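Local atomic coordinates of uncharacterized protein (Trypanosoma brucei, PDB entry 2Q0X), a protein that is of unknown function but adopts the alpha/beta-hydrolase fold and is named as a component of the trypanosome paraflagellar rod. Residues 121-126 with 138-143; 41-46 with 111-116; 224-229 with 255-260; 107-112 with 134-139. One frame throughout, in Å; residues are numbered along the deposited sequence.

Contact 1. Residues 121-126 with 138-143; sequences LVFELL and VILHGV
Val-122, Phe-123 and Leu-126 of the crossover helix 119-128 meet Val-138 and Leu-140 of strand 135-143, the helix and closing strand of a beta-alpha-beta unit that opens with strand 110-115. Such units pack a helix on its sheet mainly through apolar side chains, and in this contact no hydrogen bond crosses the interface. The axes of the two segments approach to 10.6 Å and run nearly antiparallel, at 153°, as the chain comes back along the strand after descending the helix.

Val-122 sits in the middle. Its CG1, anti to the backbone N (chi1 169°), touches Val-138 CG1 and Leu-140 CD2 at 3.8 Å each, so one methyl bridges two successive strand residues of the same sheet face. The two valines slide past each other in opposite directions. Leu-140 divides its branches: while CD2 goes to Val-122, CD1 comes obliquely to the far end of the Phe-123 ring, 3.6 Å from CZ. One turn along the helix, Leu-126 and Val-138 reach toward each other tip to tip, with Leu-126 CD2 3.5 Å from Val-138 CG2.

All five residues are buried. Leu-126 and Val-122 also rest on Leu-112 and Ala-114 of strand 110-115, so the helix straddles the two parallel strands it connects, while Ile-139 points to the other face, against Phe-113. A helix laid over the paired strands it joins is characteristic of the beta-alpha-beta crossovers of the alpha/beta-hydrolase fold, whose helices flank the central sheet.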
loop_
_atom_site.group_PDB
_atom_site.type_symbol
_atom_site.label_atom_id
_atom_site.label_comp_id
_atom_site.label_asym_id
_atom_site.label_seq_id
_atom_site.Cartn_x
_atom_site.Cartn_y
_atom_site.Cartn_z
ATOM N N LEU A 121 16.101 -4.499 -3.896
ATOM C CA LEU A 121 15.433 -5.495 -4.704
ATOM C C LEU A 121 16.079 -5.616 -6.078
ATOM O O LEU A 121 16.130 -6.695 -6.638
ATOM C CB LEU A 121 13.944 -5.168 -4.836
ATOM C CG LEU A 121 13.169 -4.950 -3.524
ATOM C CD1 LEU A 121 11.669 -4.974 -3.811
ATOM C CD2 LEU A 121 13.542 -5.973 -2.456
ATOM N N VAL A 122 16.572 -4.506 -6.620
ATOM C CA VAL A 122 17.121 -4.514 -7.951
ATOM C C VAL A 122 18.407 -5.341 -8.003
ATOM O O VAL A 122 18.588 -6.096 -8.952
ATOM C CB VAL A 122 17.318 -3.080 -8.505
ATOM C CG1 VAL A 122 18.144 -3.082 -9.812
ATOM C CG2 VAL A 122 15.961 -2.416 -8.731
ATOM N N PHE A 123 19.274 -5.227 -6.987
ATOM C CA PHE A 123 20.535 -5.970 -6.991
ATOM C C PHE A 123 20.276 -7.467 -6.907
ATOM O O PHE A 123 20.899 -8.258 -7.632
ATOM C CB PHE A 123 21.491 -5.510 -5.877
ATOM C CG PHE A 123 22.088 -4.142 -6.120
ATOM C CD1 PHE A 123 23.023 -3.953 -7.129
ATOM C CD2 PHE A 123 21.696 -3.039 -5.356
ATOM C CE1 PHE A 123 23.573 -2.704 -7.364
ATOM C CE2 PHE A 123 22.246 -1.788 -5.589
ATOM C CZ PHE A 123 23.186 -1.620 -6.589
ATOM N N GLU A 124 19.328 -7.834 -6.046
ATOM C CA GLU A 124 18.849 -9.207 -5.904
ATOM C C GLU A 124 18.207 -9.736 -7.191
ATOM O O GLU A 124 18.493 -10.861 -7.627
ATOM C CB GLU A 124 17.857 -9.261 -4.743
ATOM C CG GLU A 124 17.382 -10.628 -4.373
ATOM C CD GLU A 124 18.492 -11.544 -3.908
ATOM O OE1 GLU A 124 19.490 -11.057 -3.300
ATOM O OE2 GLU A 124 18.348 -12.763 -4.149
ATOM N N LEU A 125 17.357 -8.915 -7.804
ATOM C CA LEU A 125 16.747 -9.235 -9.096
ATOM C C LEU A 125 17.795 -9.517 -10.153
ATOM O O LEU A 125 17.761 -10.552 -10.778
ATOM C CB LEU A 125 15.844 -8.096 -9.613
ATOM C CG LEU A 125 14.332 -8.223 -9.393
ATOM C CD1 LEU A 125 13.581 -6.978 -9.902
ATOM C CD2 LEU A 125 13.829 -9.446 -10.068
ATOM N N LEU A 126 18.698 -8.564 -10.354
ATOM C CA LEU A 126 19.707 -8.626 -11.412
ATOM C C LEU A 126 20.645 -9.842 -11.336
ATOM O O LEU A 126 21.139 -10.293 -12.363
ATOM C CB LEU A 126 20.521 -7.327 -11.455
ATOM C CG LEU A 126 19.927 -6.239 -12.360
ATOM C CD1 LEU A 126 18.478 -6.023 -12.104
ATOM C CD2 LEU A 126 20.644 -4.953 -12.154
ATOM N N VAL A 138 19.155 -0.043 -16.072
ATOM C CA VAL A 138 18.874 0.087 -14.670
ATOM C C VAL A 138 19.086 1.548 -14.263
ATOM O O VAL A 138 20.054 2.182 -14.660
ATOM C CB VAL A 138 19.743 -0.882 -13.830
ATOM C CG1 VAL A 138 19.499 -0.674 -12.366
ATOM C CG2 VAL A 138 19.454 -2.382 -14.235
ATOM N N ILE A 139 18.155 2.073 -13.475
ATOM C CA ILE A 139 18.260 3.415 -12.919
ATOM C C ILE A 139 18.064 3.314 -11.418
ATOM O O ILE A 139 17.042 2.820 -10.971
ATOM C CB ILE A 139 17.160 4.378 -13.505
ATOM C CG1 ILE A 139 17.239 4.457 -15.034
ATOM C CG2 ILE A 139 17.241 5.757 -12.827
ATOM C CD1 ILE A 139 15.881 4.682 -15.739
ATOM N N LEU A 140 19.021 3.807 -10.649
ATOM C CA LEU A 140 18.920 3.745 -9.204
ATOM C C LEU A 140 19.114 5.124 -8.605
ATOM O O LEU A 140 20.052 5.836 -8.946
ATOM C CB LEU A 140 19.953 2.775 -8.617
ATOM C CG LEU A 140 20.029 1.355 -9.196
ATOM C CD1 LEU A 140 21.241 0.602 -8.659
ATOM C CD2 LEU A 140 18.771 0.614 -8.964
ATOM N N HIS A 141 18.218 5.484 -7.696
ATOM C CA HIS A 141 18.311 6.741 -6.953
ATOM C C HIS A 141 18.582 6.434 -5.507
ATOM O O HIS A 141 17.984 5.518 -4.930
ATOM C CB HIS A 141 17.044 7.597 -7.095
ATOM C CG HIS A 141 17.127 8.927 -6.399
ATOM N ND1 HIS A 141 16.960 9.064 -5.037
ATOM C CD2 HIS A 141 17.383 10.169 -6.872
ATOM C CE1 HIS A 141 17.094 10.335 -4.706
ATOM N NE2 HIS A 141 17.359 11.026 -5.800
ATOM N N GLY A 142 19.494 7.216 -4.930
ATOM C CA GLY A 142 19.703 7.190 -3.503
ATOM C C GLY A 142 20.200 8.491 -2.921
ATOM O O GLY A 142 20.893 9.278 -3.583
ATOM N N VAL A 143 19.825 8.709 -1.666
ATOM C CA VAL A 143 20.376 9.772 -0.842
ATOM C C VAL A 143 21.505 9.175 -0.036
ATOM O O VAL A 143 21.348 8.139 0.591
ATOM C CB VAL A 143 19.340 10.340 0.124
ATOM C CG1 VAL A 143 19.976 11.468 0.991
ATOM C CG2 VAL A 143 18.083 10.812 -0.652
#

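Contact 2. Residues 41-46 with 111-116; sequences VLWVGG and ALFATS
Strands 41-44 and 111-115 run parallel, their axes 4.7 Å apart and twisted by -25°, as neighbours in the central sheet of the alpha/beta-hydrolase fold. The ladder illustrates how a parallel pair is laced: Leu-42 N and Val-44 N give hydrogen bonds to Ala-111 O and Phe-113 O, while Leu-42 O and Val-44 O accept from Phe-113 N and Thr-115 N. Leu-42 N to Ala-111 O is 2.9 Å, Thr-115 N to Val-44 O a longer 3.2 Å.

On one face lie Val-41, Trp-43, Ala-111 and Phe-113. Val-41 CG1 reaches Phe-113 CB at 3.7 Å, and beyond it the two aromatic rings form an edge-to-face pair, planes at 65°. Trp-43 CD1 lies over the Phe-113 ring, 3.8 Å from Phe-113 CD1 and offset toward the rim. The other face carries Leu-42 beside Leu-112 and Val-44 beside Ala-114; helix 119-128 packs on Leu-112 and Ala-114.

Ser-116, at positive phi in the turn to helix 119-128, sits where this fold has its nucleophile elbow; whether it acts as a nucleophile is unknown. Before it, Thr-115 OG1 stands between the backbone N and the carbonyl carbon (chi1 52°) and is hydrogen-bonded to Glu-49 OE1, which also takes Gly-46 N. Trp-43 NE1 donates to Thr-115 OG1 over 2.9 Å, bent to 143° at the hydrogen, the oxygen close to the ring plane.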
loop_
_atom_site.group_PDB
_atom_site.type_symbol
_atom_site.label_atom_id
_atom_site.label_comp_id
_atom_site.label_asym_id
_atom_site.label_seq_id
_atom_site.Cartn_x
_atom_site.Cartn_y
_atom_site.Cartn_z
ATOM N N VAL A 41 9.553 1.511 -18.482
ATOM C CA VAL A 41 10.226 1.759 -17.225
ATOM C C VAL A 41 9.348 1.223 -16.079
ATOM O O VAL A 41 8.165 1.543 -15.998
ATOM C CB VAL A 41 10.503 3.249 -17.028
ATOM C CG1 VAL A 41 11.091 3.503 -15.637
ATOM C CG2 VAL A 41 11.442 3.739 -18.141
ATOM N N LEU A 42 9.930 0.366 -15.236
ATOM C CA LEU A 42 9.261 -0.206 -14.096
ATOM C C LEU A 42 9.893 0.339 -12.825
ATOM O O LEU A 42 11.098 0.140 -12.571
ATOM C CB LEU A 42 9.375 -1.724 -14.120
ATOM C CG LEU A 42 8.841 -2.507 -12.911
ATOM C CD1 LEU A 42 7.388 -2.149 -12.633
ATOM C CD2 LEU A 42 9.034 -4.045 -13.127
ATOM N N TRP A 43 9.051 0.962 -12.003
ATOM C CA TRP A 43 9.473 1.578 -10.758
ATOM C C TRP A 43 9.074 0.743 -9.529
ATOM O O TRP A 43 7.940 0.318 -9.398
ATOM C CB TRP A 43 8.888 2.986 -10.628
ATOM C CG TRP A 43 9.187 3.591 -9.293
ATOM C CD1 TRP A 43 10.357 4.177 -8.904
ATOM C CD2 TRP A 43 8.324 3.634 -8.154
ATOM N NE1 TRP A 43 10.271 4.587 -7.608
ATOM C CE2 TRP A 43 9.034 4.257 -7.118
ATOM C CE3 TRP A 43 7.022 3.200 -7.908
ATOM C CZ2 TRP A 43 8.483 4.472 -5.865
ATOM C CZ3 TRP A 43 6.483 3.406 -6.660
ATOM C CH2 TRP A 43 7.213 4.034 -5.655
ATOM N N VAL A 44 10.031 0.552 -8.634
ATOM C CA VAL A 44 9.795 -0.007 -7.317
ATOM C C VAL A 44 10.530 0.891 -6.309
ATOM O O VAL A 44 11.604 1.413 -6.578
ATOM C CB VAL A 44 10.225 -1.552 -7.247
ATOM C CG1 VAL A 44 11.677 -1.743 -7.333
ATOM C CG2 VAL A 44 9.676 -2.196 -6.006
ATOM N N GLY A 45 9.933 1.086 -5.157
ATOM C CA GLY A 45 10.448 2.033 -4.184
ATOM C C GLY A 45 10.631 1.448 -2.813
ATOM O O GLY A 45 10.619 0.214 -2.611
ATOM N N GLY A 46 10.810 2.365 -1.868
ATOM C CA GLY A 46 10.876 2.039 -0.488
ATOM C C GLY A 46 9.543 1.540 0.036
ATOM O O GLY A 46 8.496 1.668 -0.612
ATOM N N ALA A 111 13.348 -1.187 -18.464
ATOM C CA ALA A 111 14.265 -0.361 -17.705
ATOM C C ALA A 111 13.821 -0.393 -16.235
ATOM O O ALA A 111 12.741 0.098 -15.891
ATOM C CB ALA A 111 14.267 1.074 -18.262
ATOM N N LEU A 112 14.633 -0.998 -15.368
ATOM C CA LEU A 112 14.302 -1.065 -13.941
ATOM C C LEU A 112 14.731 0.216 -13.232
ATOM O O LEU A 112 15.888 0.610 -13.315
ATOM C CB LEU A 112 14.974 -2.260 -13.254
ATOM C CG LEU A 112 14.180 -3.546 -12.992
ATOM C CD1 LEU A 112 15.023 -4.550 -12.175
ATOM C CD2 LEU A 112 12.884 -3.257 -12.284
ATOM N N PHE A 113 13.789 0.826 -12.509
ATOM C CA PHE A 113 13.976 2.087 -11.840
ATOM C C PHE A 113 13.616 1.890 -10.356
ATOM O O PHE A 113 12.489 1.550 -10.021
ATOM C CB PHE A 113 13.075 3.116 -12.544
ATOM C CG PHE A 113 13.080 4.503 -11.950
ATOM C CD1 PHE A 113 11.990 5.329 -12.160
ATOM C CD2 PHE A 113 14.161 4.998 -11.220
ATOM C CE1 PHE A 113 11.942 6.617 -11.625
ATOM C CE2 PHE A 113 14.138 6.291 -10.696
ATOM C CZ PHE A 113 13.025 7.097 -10.898
ATOM N N ALA A 114 14.592 2.055 -9.473
ATOM C CA ALA A 114 14.331 1.937 -8.041
ATOM C C ALA A 114 14.749 3.188 -7.339
ATOM O O ALA A 114 15.761 3.782 -7.675
ATOM C CB ALA A 114 15.043 0.744 -7.428
ATOM N N THR A 115 13.929 3.589 -6.370
ATOM C CA THR A 115 14.259 4.641 -5.439
ATOM C C THR A 115 14.330 4.056 -4.045
ATOM O O THR A 115 13.706 3.035 -3.753
ATOM C CB THR A 115 13.188 5.759 -5.455
ATOM O OG1 THR A 115 11.884 5.185 -5.266
ATOM C CG2 THR A 115 13.259 6.556 -6.760
ATOM N N SER A 116 15.087 4.727 -3.178
ATOM C CA SER A 116 15.141 4.385 -1.746
ATOM C C SER A 116 15.579 2.916 -1.501
ATOM O O SER A 116 16.499 2.426 -2.164
ATOM C CB SER A 116 13.783 4.707 -1.094
ATOM O OG SER A 116 13.868 4.592 0.305
#

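Contact 3. Residues 224-229 with 255-260; sequences KVPLLL and TGCNRV
A chi1 of 170° swings Cys-257 SG to the side remote from its own nitrogen and lays the side chain against the chain entering strand 227-232: Cys-257 CB lies 3.5 Å from Lys-224 C, and SG 3.7 Å from Pro-226 N. The same sulfur accepts the N-H of Arg-259 within its own loop, a nearly straight bond of 166° at 3.4 Å, a usual length for a sulfur acceptor. The extended chi1 of Leu-227 (172°) sets its CD2 alongside Val-260 CG2, 3.9 Å away, the two side chains pointing the same way; Thr-255 CG2 approaches CD2 more obliquely.

Arg-259 centres an inverse gamma turn, and its carbonyl oxygen receives Leu-227 N at 3.0 Å, the only hydrogen bond between the two segments, where the parallel pairing of Leu-227 with Val-260 begins. Pro-226 CA adds a C-H contact to that oxygen, and the proline ring rests on Arg-259 CB. Farther out, Arg-259 pairs with Glu-294 and makes a cation-pi contact with Phe-297, both of helix 280-299.

Here, then, the loop and the incoming strand are joined by one backbone bond, with sulfur and apolar contacts supplying the rest, at the point where parallel pairing starts.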
loop_
_atom_site.group_PDB
_atom_site.type_symbol
_atom_site.label_atom_id
_atom_site.label_comp_id
_atom_site.label_asym_id
_atom_site.label_seq_id
_atom_site.Cartn_x
_atom_site.Cartn_y
_atom_site.Cartn_z
ATOM N N LYS A 224 24.755 -5.888 -15.610
ATOM C CA LYS A 224 25.464 -6.179 -16.858
ATOM C C LYS A 224 24.969 -5.322 -18.016
ATOM O O LYS A 224 25.317 -5.565 -19.177
ATOM C CB LYS A 224 25.280 -7.645 -17.245
ATOM C CG LYS A 224 25.544 -8.650 -16.124
ATOM C CD LYS A 224 26.952 -8.577 -15.644
ATOM C CE LYS A 224 27.376 -9.887 -14.974
ATOM N NZ LYS A 224 28.564 -9.633 -14.100
ATOM N N VAL A 225 24.184 -4.308 -17.692
ATOM C CA VAL A 225 23.590 -3.432 -18.684
ATOM C C VAL A 225 23.823 -1.998 -18.231
ATOM O O VAL A 225 24.283 -1.773 -17.117
ATOM C CB VAL A 225 22.078 -3.754 -18.886
ATOM C CG1 VAL A 225 21.927 -5.206 -19.390
ATOM C CG2 VAL A 225 21.263 -3.496 -17.604
ATOM N N PRO A 226 23.538 -1.019 -19.104
ATOM C CA PRO A 226 23.788 0.357 -18.724
ATOM C C PRO A 226 23.051 0.820 -17.446
ATOM O O PRO A 226 21.892 0.459 -17.194
ATOM C CB PRO A 226 23.356 1.141 -19.965
ATOM C CG PRO A 226 23.495 0.172 -21.102
ATOM C CD PRO A 226 23.049 -1.119 -20.495
ATOM N N LEU A 227 23.771 1.605 -16.651
ATOM C CA LEU A 227 23.360 1.978 -15.323
ATOM C C LEU A 227 23.413 3.505 -15.190
ATOM O O LEU A 227 24.393 4.129 -15.592
ATOM C CB LEU A 227 24.298 1.315 -14.321
ATOM C CG LEU A 227 24.158 1.730 -12.860
ATOM C CD1 LEU A 227 22.803 1.348 -12.381
ATOM C CD2 LEU A 227 25.283 1.046 -12.050
ATOM N N LEU A 228 22.315 4.098 -14.705
ATOM C CA LEU A 228 22.311 5.484 -14.245
ATOM C C LEU A 228 22.179 5.437 -12.737
ATOM O O LEU A 228 21.226 4.896 -12.215
ATOM C CB LEU A 228 21.155 6.276 -14.872
ATOM C CG LEU A 228 20.893 7.727 -14.401
ATOM C CD1 LEU A 228 22.089 8.646 -14.704
ATOM C CD2 LEU A 228 19.578 8.310 -15.023
ATOM N N LEU A 229 23.182 5.967 -12.054
ATOM C CA LEU A 229 23.124 6.227 -10.619
ATOM C C LEU A 229 22.765 7.690 -10.388
ATOM O O LEU A 229 23.438 8.597 -10.893
ATOM C CB LEU A 229 24.482 5.919 -9.958
ATOM C CG LEU A 229 24.865 4.439 -9.857
ATOM C CD1 LEU A 229 26.132 4.339 -9.053
ATOM C CD2 LEU A 229 23.741 3.607 -9.211
ATOM N N THR A 255 31.442 -1.977 -12.164
ATOM C CA THR A 255 30.136 -2.331 -12.699
ATOM C C THR A 255 30.348 -3.410 -13.774
ATOM O O THR A 255 31.365 -3.401 -14.449
ATOM C CB THR A 255 29.400 -1.100 -13.248
ATOM O OG1 THR A 255 29.225 -0.162 -12.184
ATOM C CG2 THR A 255 28.011 -1.472 -13.817
ATOM N N GLY A 256 29.387 -4.319 -13.926
ATOM C CA GLY A 256 29.483 -5.398 -14.906
ATOM C C GLY A 256 29.248 -4.961 -16.344
ATOM O O GLY A 256 29.187 -5.776 -17.221
ATOM N N CYS A 257 29.076 -3.666 -16.565
ATOM C CA CYS A 257 28.958 -3.078 -17.890
ATOM C C CYS A 257 29.662 -1.735 -17.811
ATOM O O CYS A 257 29.500 -1.005 -16.821
ATOM C CB CYS A 257 27.486 -2.874 -18.228
ATOM S SG CYS A 257 27.107 -1.899 -19.695
ATOM N N ASN A 258 30.420 -1.398 -18.842
ATOM C CA ASN A 258 31.125 -0.113 -18.888
ATOM C C ASN A 258 30.227 1.144 -19.011
ATOM O O ASN A 258 30.694 2.265 -18.780
ATOM C CB ASN A 258 32.191 -0.115 -19.999
ATOM C CG ASN A 258 31.594 -0.286 -21.405
ATOM O OD1 ASN A 258 31.563 0.667 -22.199
ATOM N ND2 ASN A 258 31.139 -1.502 -21.724
ATOM N N ARG A 259 28.952 0.979 -19.349
ATOM C CA ARG A 259 28.116 2.133 -19.644
ATOM C C ARG A 259 27.364 2.580 -18.401
ATOM O O ARG A 259 26.172 2.348 -18.239
ATOM C CB ARG A 259 27.217 1.832 -20.836
ATOM C CG ARG A 259 28.069 1.493 -22.068
ATOM C CD ARG A 259 27.373 1.672 -23.376
ATOM N NE ARG A 259 26.710 2.967 -23.484
ATOM C CZ ARG A 259 27.317 4.127 -23.728
ATOM N NH1 ARG A 259 28.630 4.191 -23.938
ATOM N NH2 ARG A 259 26.584 5.240 -23.796
ATOM N N VAL A 260 28.109 3.199 -17.500
ATOM C CA VAL A 260 27.556 3.664 -16.251
ATOM C C VAL A 260 27.678 5.191 -16.197
ATOM O O VAL A 260 28.693 5.754 -16.575
ATOM C CB VAL A 260 28.170 2.944 -15.004
ATOM C CG1 VAL A 260 29.634 2.918 -15.048
ATOM C CG2 VAL A 260 27.696 3.614 -13.701
#

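Contact 4. Residues 107-112 with 134-139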
loop_
_atom_site.group_PDB
_atom_site.type_symbol
_atom_site.label_atom_id
_atom_site.label_comp_id
_atom_site.label_asym_id
_atom_site.label_seq_id
_atom_site.Cartn_x
_atom_site.Cartn_y
_atom_site.Cartn_z
ATOM N N MET A 107 5.680 -6.021 -23.755
ATOM C CA MET A 107 6.874 -5.295 -23.375
ATOM C C MET A 107 8.100 -6.068 -23.860
ATOM O O MET A 107 8.304 -7.219 -23.479
ATOM C CB MET A 107 6.911 -5.094 -21.856
ATOM C CG MET A 107 5.838 -4.176 -21.338
ATOM S SD MET A 107 5.901 -2.533 -22.097
ATOM C CE MET A 107 4.455 -2.467 -23.141
ATOM N N ASN A 108 8.898 -5.434 -24.713
ATOM C CA ASN A 108 10.089 -6.060 -25.314
ATOM C C ASN A 108 11.364 -5.779 -24.534
ATOM O O ASN A 108 12.386 -6.399 -24.777
ATOM C CB ASN A 108 10.307 -5.555 -26.739
ATOM C CG ASN A 108 9.282 -6.081 -27.710
ATOM O OD1 ASN A 108 8.715 -7.156 -27.520
ATOM N ND2 ASN A 108 9.041 -5.322 -28.764
ATOM N N GLU A 109 11.327 -4.792 -23.650
ATOM C CA GLU A 109 12.424 -4.586 -22.711
ATOM C C GLU A 109 11.934 -3.796 -21.526
ATOM O O GLU A 109 10.874 -3.194 -21.561
ATOM C CB GLU A 109 13.644 -3.931 -23.374
ATOM C CG GLU A 109 13.340 -2.791 -24.283
ATOM C CD GLU A 109 14.582 -2.100 -24.824
ATOM O OE1 GLU A 109 14.509 -1.523 -25.913
ATOM O OE2 GLU A 109 15.625 -2.093 -24.160
ATOM N N VAL A 110 12.711 -3.856 -20.455
ATOM C CA VAL A 110 12.346 -3.250 -19.197
ATOM C C VAL A 110 13.560 -2.489 -18.704
ATOM O O VAL A 110 14.656 -3.060 -18.569
ATOM C CB VAL A 110 11.920 -4.300 -18.157
ATOM C CG1 VAL A 110 11.734 -3.644 -16.752
ATOM C CG2 VAL A 110 10.637 -5.031 -18.598
ATOM N N ALA A 111 13.348 -1.187 -18.464
ATOM C CA ALA A 111 14.265 -0.361 -17.705
ATOM C C ALA A 111 13.821 -0.393 -16.235
ATOM O O ALA A 111 12.741 0.098 -15.891
ATOM C CB ALA A 111 14.267 1.074 -18.262
ATOM N N LEU A 112 14.633 -0.998 -15.368
ATOM C CA LEU A 112 14.302 -1.065 -13.941
ATOM C C LEU A 112 14.731 0.216 -13.232
ATOM O O LEU A 112 15.888 0.610 -13.315
ATOM C CB LEU A 112 14.974 -2.260 -13.254
ATOM C CG LEU A 112 14.180 -3.546 -12.992
ATOM C CD1 LEU A 112 15.023 -4.550 -12.175
ATOM C CD2 LEU A 112 12.884 -3.257 -12.284
ATOM N N SER A 134 15.868 -9.425 -20.816
ATOM C CA SER A 134 14.907 -8.378 -21.109
ATOM C C SER A 134 15.076 -7.118 -20.230
ATOM O O SER A 134 14.443 -6.086 -20.479
ATOM C CB SER A 134 13.496 -8.971 -21.033
ATOM O OG SER A 134 13.357 -10.005 -22.011
ATOM N N ILE A 135 15.942 -7.181 -19.217
ATOM C CA ILE A 135 16.219 -6.018 -18.365
ATOM C C ILE A 135 17.437 -5.274 -18.961
ATOM O O ILE A 135 18.588 -5.695 -18.793
ATOM C CB ILE A 135 16.418 -6.452 -16.885
ATOM C CG1 ILE A 135 15.149 -7.172 -16.387
ATOM C CG2 ILE A 135 16.764 -5.237 -15.991
ATOM C CD1 ILE A 135 15.284 -7.895 -15.052
ATOM N N THR A 136 17.179 -4.207 -19.716
ATOM C CA THR A 136 18.203 -3.605 -20.583
ATOM C C THR A 136 18.817 -2.320 -20.029
ATOM O O THR A 136 19.813 -1.822 -20.541
ATOM C CB THR A 136 17.652 -3.330 -22.005
ATOM O OG1 THR A 136 16.465 -2.553 -21.908
ATOM C CG2 THR A 136 17.346 -4.620 -22.758
ATOM N N ARG A 137 18.218 -1.783 -18.983
ATOM C CA ARG A 137 18.705 -0.563 -18.347
ATOM C C ARG A 137 18.308 -0.616 -16.911
ATOM O O ARG A 137 17.273 -1.159 -16.567
ATOM C CB ARG A 137 18.101 0.715 -18.969
ATOM C CG ARG A 137 18.713 1.154 -20.280
ATOM C CD ARG A 137 17.979 0.554 -21.462
ATOM N NE ARG A 137 18.880 0.217 -22.585
ATOM C CZ ARG A 137 18.989 0.935 -23.686
ATOM N NH1 ARG A 137 18.301 2.049 -23.823
ATOM N NH2 ARG A 137 19.774 0.549 -24.650
ATOM N N VAL A 138 19.155 -0.043 -16.072
ATOM C CA VAL A 138 18.874 0.087 -14.670
ATOM C C VAL A 138 19.086 1.548 -14.263
ATOM O O VAL A 138 20.054 2.182 -14.660
ATOM C CB VAL A 138 19.743 -0.882 -13.830
ATOM C CG1 VAL A 138 19.499 -0.674 -12.366
ATOM C CG2 VAL A 138 19.454 -2.382 -14.235
ATOM N N ILE A 139 18.155 2.073 -13.475
ATOM C CA ILE A 139 18.260 3.415 -12.919
ATOM C C ILE A 139 18.064 3.314 -11.418
ATOM O O ILE A 139 17.042 2.820 -10.971
ATOM C CB ILE A 139 17.160 4.378 -13.505
ATOM C CG1 ILE A 139 17.239 4.457 -15.034
ATOM C CG2 ILE A 139 17.241 5.757 -12.827
ATOM C CD1 ILE A 139 15.881 4.682 -15.739
HETATM O O HOH W 1 11.926 -8.743 -24.152
#
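Leu-112 pairs with both Arg-137 and Ile-139 where strand 110-115 runs parallel to strand 135-143, in a ladder that is regular at its inner end and looser toward its start. At the tight end Leu-112 N bonds Arg-137 O at 2.9 Å and Leu-112 O receives Ile-139 N at 2.7 Å. Ala-111 CB meets Arg-137 CB at 3.9 Å. Val-110 likewise bonds Ser-134 O and Thr-136 N, but there the register slips by one residue, a beta bulge that fits Thr-136 in between Ile-135 and Arg-137.

The bulge turns Thr-136 toward the other strand, where it crosses Glu-109 at about a right angle. Its OG1 donates to Glu-109 OE2, modelled at a very short, doubtful 2.4 Å. Glu-109 also holds salt bridges to Arg-39, just before strand 40-44, and to Arg-298, and Arg-137 holds one to Asp-295; Arg-298 and Asp-295 belong to helix 280-299, thereby tied to the start of these strands. Glu-109 and Arg-137 themselves are merely nearby opposite charges, OE2 4.3 Å from NE, beyond a salt bridge and well out of the guanidinium plane.

Beyond the last backbone bond the contact becomes wet: a water donates to Asn-108 O and also bonds Ser-134 OG at 2.9 Å. Adjacent parallel strands joined by a crossover helix, 119-128, make this the classic beta-alpha-beta unit of the alpha/beta-hydrolase sheet.

In the fold
Contacts 1, 2 and 4 are buried and share elements: strand 110-115 pairs with strand 40-44 in contact 2 and with strand 135-143 in contact 4, while contact 1 lays helix 119-128 on that last strand. Contacts 1 and 2 lie near the centre of the chain, their own centres about 7 Å apart. Contact 3 sits at the surface, where the outermost strand 260-264 begins, yet Leu-228 bonds Val-138 and Leu-140 and so ties it to contact 1. Chemistry follows place: purely apolar between helix and sheet, backbone ladders with an aromatic pair inside, and charges, water or a lone backbone bond at the strand beginnings.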